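Local atomic coordinates of terminal oxygenase component of carbazole (Janthinobacterium sp., PDB entry 7BUG), a protein that catalyses the angular dioxygenation of carbazole, as the terminal oxygenase of carbazole 1,9a-dioxygenase, using a Rieske [2Fe-2S] cluster and a mononuclear iron. Residues 120-125 with 137-142; 24-29 with 375-380. All blocks are in the same frame, centred on the assembly; numbering follows the deposited sequence.

Contact 1 of 2, residues 120-125 with 137-142; sequences KLKTYP and LGDGDP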
loop_
_atom_site.group_PDB
_atom_site.type_symbol
_atom_site.label_atom_id
_atom_site.label_comp_id
_atom_site.label_asym_id
_atom_site.label_seq_id
_atom_site.Cartn_x
_atom_site.Cartn_y
_atom_site.Cartn_z
ATOM N N LYS A 120 6.197 25.604 -23.361
ATOM C CA LYS A 120 7.570 25.278 -22.912
ATOM C C LYS A 120 7.499 24.209 -21.813
ATOM O O LYS A 120 6.795 24.458 -20.858
ATOM C CB LYS A 120 8.200 26.572 -22.399
ATOM C CG LYS A 120 9.660 26.477 -22.013
ATOM C CD LYS A 120 10.175 27.769 -21.412
ATOM C CE LYS A 120 9.851 28.986 -22.245
ATOM N NZ LYS A 120 10.613 30.181 -21.786
ATOM N N LEU A 121 8.237 23.135 -21.936
ATOM C CA LEU A 121 8.434 22.140 -20.887
ATOM C C LEU A 121 9.497 22.664 -19.940
ATOM O O LEU A 121 10.520 23.239 -20.381
ATOM C CB LEU A 121 8.862 20.851 -21.601
ATOM C CG LEU A 121 9.093 19.601 -20.783
ATOM C CD1 LEU A 121 7.930 19.279 -19.880
ATOM C CD2 LEU A 121 9.359 18.435 -21.741
ATOM N N LYS A 122 9.312 22.457 -18.647
ATOM C CA LYS A 122 10.282 22.910 -17.637
ATOM C C LYS A 122 11.649 22.303 -17.893
ATOM O O LYS A 122 11.741 21.079 -18.237
ATOM C CB LYS A 122 9.746 22.541 -16.251
ATOM C CG LYS A 122 10.652 22.979 -15.131
ATOM C CD LYS A 122 10.646 24.471 -14.936
ATOM C CE LYS A 122 11.067 24.901 -13.549
ATOM N NZ LYS A 122 11.266 26.363 -13.476
ATOM N N THR A 123 12.684 23.131 -17.818
ATOM C CA THR A 123 14.075 22.681 -17.874
ATOM C C THR A 123 14.691 23.084 -16.549
ATOM O O THR A 123 14.168 24.003 -15.832
ATOM C CB THR A 123 14.848 23.283 -19.057
ATOM O OG1 THR A 123 14.868 24.696 -18.834
ATOM C CG2 THR A 123 14.227 22.912 -20.382
ATOM N N TYR A 124 15.759 22.402 -16.215
ATOM C CA TYR A 124 16.606 22.700 -15.059
ATOM C C TYR A 124 18.035 22.826 -15.531
ATOM O O TYR A 124 18.505 22.013 -16.342
ATOM C CB TYR A 124 16.440 21.671 -13.935
ATOM C CG TYR A 124 15.085 21.763 -13.299
ATOM C CD1 TYR A 124 14.717 22.844 -12.518
ATOM C CD2 TYR A 124 14.173 20.733 -13.431
ATOM C CE1 TYR A 124 13.468 22.909 -11.906
ATOM C CE2 TYR A 124 12.914 20.785 -12.858
ATOM C CZ TYR A 124 12.563 21.876 -12.081
ATOM O OH TYR A 124 11.358 21.891 -11.478
ATOM N N PRO A 125 18.788 23.769 -14.941
ATOM C CA PRO A 125 20.218 23.845 -15.191
ATOM C C PRO A 125 20.953 22.570 -14.762
ATOM O O PRO A 125 20.589 21.963 -13.750
ATOM C CB PRO A 125 20.703 25.044 -14.365
ATOM C CG PRO A 125 19.459 25.868 -14.113
ATOM C CD PRO A 125 18.322 24.864 -14.075
ATOM N N LEU A 137 17.726 22.189 -8.971
ATOM C CA LEU A 137 16.265 21.960 -8.899
ATOM C C LEU A 137 15.639 23.240 -8.341
ATOM O O LEU A 137 15.403 23.335 -7.167
ATOM C CB LEU A 137 15.946 20.721 -8.079
ATOM C CG LEU A 137 14.612 20.029 -8.332
ATOM C CD1 LEU A 137 13.405 20.924 -8.088
ATOM C CD2 LEU A 137 14.539 19.446 -9.726
ATOM N N GLY A 138 15.458 24.187 -9.233
ATOM C CA GLY A 138 14.964 25.513 -8.863
ATOM C C GLY A 138 14.645 26.319 -10.080
ATOM O O GLY A 138 14.904 25.910 -11.208
ATOM N N ASP A 139 14.214 27.529 -9.805
ATOM C CA ASP A 139 13.611 28.443 -10.789
ATOM C C ASP A 139 14.532 29.651 -10.916
ATOM O O ASP A 139 15.234 29.962 -9.949
ATOM C CB ASP A 139 12.253 28.901 -10.284
ATOM C CG ASP A 139 11.399 27.707 -9.919
ATOM O OD1 ASP A 139 11.260 26.803 -10.823
ATOM O OD2 ASP A 139 10.997 27.644 -8.717
ATOM N N GLY A 140 14.641 30.205 -12.099
ATOM C CA GLY A 140 15.463 31.410 -12.293
ATOM C C GLY A 140 16.938 31.092 -12.425
ATOM O O GLY A 140 17.324 29.909 -12.596
ATOM N N ASP A 141 17.765 32.132 -12.404
ATOM C CA ASP A 141 19.222 32.055 -12.646
ATOM C C ASP A 141 19.844 31.296 -11.480
ATOM O O ASP A 141 19.676 31.711 -10.325
ATOM C CB ASP A 141 19.775 33.478 -12.792
ATOM C CG ASP A 141 18.969 34.344 -13.752
ATOM O OD1 ASP A 141 18.391 33.785 -14.690
ATOM O OD2 ASP A 141 18.905 35.567 -13.536
ATOM N N PRO A 142 20.592 30.208 -11.706
ATOM C CA PRO A 142 21.187 29.505 -10.589
ATOM C C PRO A 142 22.370 30.281 -10.013
ATOM O O PRO A 142 23.032 31.055 -10.746
ATOM C CB PRO A 142 21.727 28.201 -11.196
ATOM C CG PRO A 142 21.876 28.489 -12.659
ATOM C CD PRO A 142 20.851 29.554 -12.984
HETATM O O HOH W 1 14.229 26.031 -14.089
#
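The ring of Tyr124 takes CD2 of Leu137 over one face and the carbonyl oxygen of Gly138 at its edge. The methyl makes a CH-pi contact, with Leu137 CD2 3.9 Å from the ring centroid of Tyr124 and 14° off the ring normal, displaced toward the CE2 side of the rim. In the ring plane, Gly138 O lies 3.3 Å from Tyr124 CD1, at the CD1/CE1 edge, whose C-H hydrogens are probably slightly positive. Leu137 sets off away from 120-125, but with CG anti to the backbone N (chi1 -157°) its end comes back and CD2 lands on the ring. Tyr124 OH is hydrogen-bonded to Glu51 and Arg26.

The two segments form the open end of a beta hairpin in the six-stranded antiparallel sheet of the Rieske region, where strand 123-129 starts and 132-137 finishes; the chain then leaves the sheet as a loop. Near the surface, Lys122 reaches across to that loop. Its chain bends at chi2 (71°), and NZ forms a salt bridge with OD1 of Asp139 at 2.7 Å; Asp139 OD1 accepts through its anti lone pair, the one turned away from OD2. The two side chains cross at about a right angle. Asp139 OD2 pairs with Arg26 NE, so this carboxylate bridges two cations. A water accepts from Lys122 NZ at 3.0 Å and lies within hydrogen-bonding distance of Thr123 O and Gly138 O. At the far end Pro125 CG meets Pro142 CG at 3.9 Å, one ring set obliquely against the other; Pro125 also borders a bound carbonate.

Contact 2 of 2, residues 24-29 with 375-380; sequences GFRNHW and GIQTQA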
loop_
_atom_site.group_PDB
_atom_site.type_symbol
_atom_site.label_atom_id
_atom_site.label_comp_id
_atom_site.label_asym_id
_atom_site.label_seq_id
_atom_site.Cartn_x
_atom_site.Cartn_y
_atom_site.Cartn_z
ATOM N N GLY A 24 12.675 18.095 0.668
ATOM C CA GLY A 24 13.921 18.832 0.480
ATOM C C GLY A 24 13.702 20.298 0.161
ATOM O O GLY A 24 12.559 20.784 0.096
ATOM N N PHE A 25 14.790 20.961 -0.126
ATOM C CA PHE A 25 14.840 22.419 -0.370
ATOM C C PHE A 25 14.960 22.660 -1.859
ATOM O O PHE A 25 15.938 22.232 -2.515
ATOM C CB PHE A 25 15.994 23.036 0.415
ATOM C CG PHE A 25 15.821 22.870 1.901
ATOM C CD1 PHE A 25 14.685 23.339 2.563
ATOM C CD2 PHE A 25 16.859 22.336 2.647
ATOM C CE1 PHE A 25 14.601 23.256 3.952
ATOM C CE2 PHE A 25 16.763 22.283 4.033
ATOM C CZ PHE A 25 15.614 22.693 4.680
ATOM N N ARG A 26 14.027 23.438 -2.387
ATOM C CA ARG A 26 14.057 23.905 -3.770
ATOM C C ARG A 26 15.118 25.007 -3.903
ATOM O O ARG A 26 15.484 25.597 -2.891
ATOM C CB ARG A 26 12.664 24.335 -4.224
ATOM C CG ARG A 26 12.532 24.560 -5.723
ATOM C CD ARG A 26 11.087 24.917 -6.062
ATOM N NE ARG A 26 10.965 25.020 -7.493
ATOM C CZ ARG A 26 10.883 23.963 -8.311
ATOM N NH1 ARG A 26 10.680 22.743 -7.818
ATOM N NH2 ARG A 26 10.846 24.168 -9.614
ATOM N N ASN A 27 15.584 25.241 -5.123
ATOM C CA ASN A 27 16.523 26.325 -5.478
ATOM C C ASN A 27 17.916 26.034 -4.909
ATOM O O ASN A 27 18.618 26.961 -4.489
ATOM C CB ASN A 27 15.929 27.674 -5.040
ATOM C CG ASN A 27 14.575 27.894 -5.658
ATOM O OD1 ASN A 27 14.446 27.775 -6.869
ATOM N ND2 ASN A 27 13.543 28.163 -4.871
ATOM N N HIS A 28 18.367 24.762 -4.945
ATOM C CA HIS A 28 19.752 24.362 -4.696
ATOM C C HIS A 28 20.181 23.365 -5.774
ATOM O O HIS A 28 19.325 22.764 -6.421
ATOM C CB HIS A 28 19.946 23.718 -3.310
ATOM C CG HIS A 28 19.647 24.575 -2.135
ATOM N ND1 HIS A 28 20.633 25.231 -1.462
ATOM C CD2 HIS A 28 18.491 24.862 -1.519
ATOM C CE1 HIS A 28 20.045 25.908 -0.464
ATOM N NE2 HIS A 28 18.755 25.692 -0.448
ATOM N N TRP A 29 21.474 23.246 -5.918
ATOM C CA TRP A 29 22.161 22.227 -6.707
ATOM C C TRP A 29 22.176 20.915 -5.928
ATOM O O TRP A 29 22.503 20.950 -4.747
ATOM C CB TRP A 29 23.582 22.657 -7.015
ATOM C CG TRP A 29 23.722 23.821 -7.938
ATOM C CD1 TRP A 29 23.985 25.113 -7.588
ATOM C CD2 TRP A 29 23.698 23.776 -9.371
ATOM N NE1 TRP A 29 24.092 25.887 -8.707
ATOM C CE2 TRP A 29 23.975 25.096 -9.806
ATOM C CE3 TRP A 29 23.498 22.781 -10.328
ATOM C CZ2 TRP A 29 23.996 25.432 -11.152
ATOM C CZ3 TRP A 29 23.584 23.100 -11.651
ATOM C CH2 TRP A 29 23.824 24.410 -12.058
ATOM N N GLY A 375 14.200 27.561 -0.293
ATOM C CA GLY A 375 12.798 27.290 -0.577
ATOM C C GLY A 375 12.389 25.900 -0.129
ATOM O O GLY A 375 13.223 24.981 -0.197
ATOM N N ILE A 376 11.139 25.744 0.264
ATOM C CA ILE A 376 10.581 24.419 0.670
ATOM C C ILE A 376 9.839 23.818 -0.518
ATOM O O ILE A 376 8.800 24.352 -0.968
ATOM C CB ILE A 376 9.724 24.528 1.939
ATOM C CG1 ILE A 376 10.631 24.901 3.112
ATOM C CG2 ILE A 376 8.939 23.253 2.189
ATOM C CD1 ILE A 376 9.914 25.338 4.342
ATOM N N GLN A 377 10.337 22.679 -0.988
ATOM C CA GLN A 377 9.655 21.965 -2.085
ATOM C C GLN A 377 8.335 21.419 -1.571
ATOM O O GLN A 377 8.286 20.826 -0.446
ATOM C CB GLN A 377 10.556 20.839 -2.594
ATOM C CG GLN A 377 9.894 19.987 -3.655
ATOM C CD GLN A 377 10.024 20.579 -5.042
ATOM O OE1 GLN A 377 10.283 21.785 -5.188
ATOM N NE2 GLN A 377 9.890 19.764 -6.082
ATOM N N THR A 378 7.289 21.571 -2.366
ATOM C CA THR A 378 5.940 21.102 -1.970
ATOM C C THR A 378 5.309 20.279 -3.091
ATOM O O THR A 378 5.850 20.214 -4.187
ATOM C CB THR A 378 5.008 22.285 -1.656
ATOM O OG1 THR A 378 4.636 22.867 -2.904
ATOM C CG2 THR A 378 5.645 23.317 -0.755
ATOM N N GLN A 379 4.252 19.579 -2.733
ATOM C CA GLN A 379 3.524 18.712 -3.684
ATOM C C GLN A 379 2.992 19.623 -4.790
ATOM O O GLN A 379 2.861 19.154 -5.941
ATOM C CB GLN A 379 2.461 17.867 -2.962
ATOM C CG GLN A 379 2.884 16.436 -2.666
ATOM C CD GLN A 379 3.429 15.653 -3.835
ATOM O OE1 GLN A 379 2.886 15.632 -4.953
ATOM N NE2 GLN A 379 4.516 14.960 -3.569
ATOM N N ALA A 380 2.745 20.906 -4.523
ATOM C CA ALA A 380 2.329 21.864 -5.558
ATOM C C ALA A 380 3.430 22.006 -6.623
ATOM O O ALA A 380 3.098 22.100 -7.785
ATOM C CB ALA A 380 1.960 23.215 -4.960
HETATM O O HOH W 2 10.168 19.916 1.244
#
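Gly24 O is gripped twice, by the backbone N of Gln377 at 3.1 Å and by a water that donates to it at 2.8 Å. The same water donates to Gln377 O and so closes a small bridge between the two segments. This belongs to a single beta bridge pairing Phe25 with Ile376, which ties the segment leading into edge strand 28-32 to the C-terminal tail just ahead of helix 379-382. Its other backbone link is weak: Arg26 N to Gly375 O, 2.8 Å but bent to 130° at the hydrogen. Gly375 O also takes a CA-H...O contact from Phe25 and sits in plane at the edge of the Phe25 ring.

The side chains of Arg26 and Gln377 add a firmer bond. Arg26 is extended from CG to NE, whereas Gln377 bends at chi2, which brings its amide alongside the guanidinium with the planes 5° apart. Arg26 NH1 also forms a salt bridge with Glu51 OE2, and Leu49 O takes Gln377 NE2, helping to fix the amide's flip. Arg26 NH1 donates to a lone pair of Gln377 OE1 at 2.8 Å, with an N-H...O angle of 161°.

The two contacts lie with their centres about 12 Å apart, on the same side of the chain's centre, and both reach the six-stranded antiparallel sheet. In sequence the order is 24-29, 120-125, 137-142, 375-380, so the local pairing of contact 1 falls within the long span that contact 2 closes. They also touch directly, besides the carboxylate that Arg26 shares with Lys122. Asn27 N lies 2.8 Å from Leu137 O, a probable hydrogen bond where strand 28-32 adjoins 132-137, and Leu137 CD1 packs 3.3 Å from Arg26 NH1. Contact 2 brings the C-terminal residues 375-380 to the edge of this sheet beside strand 28-32.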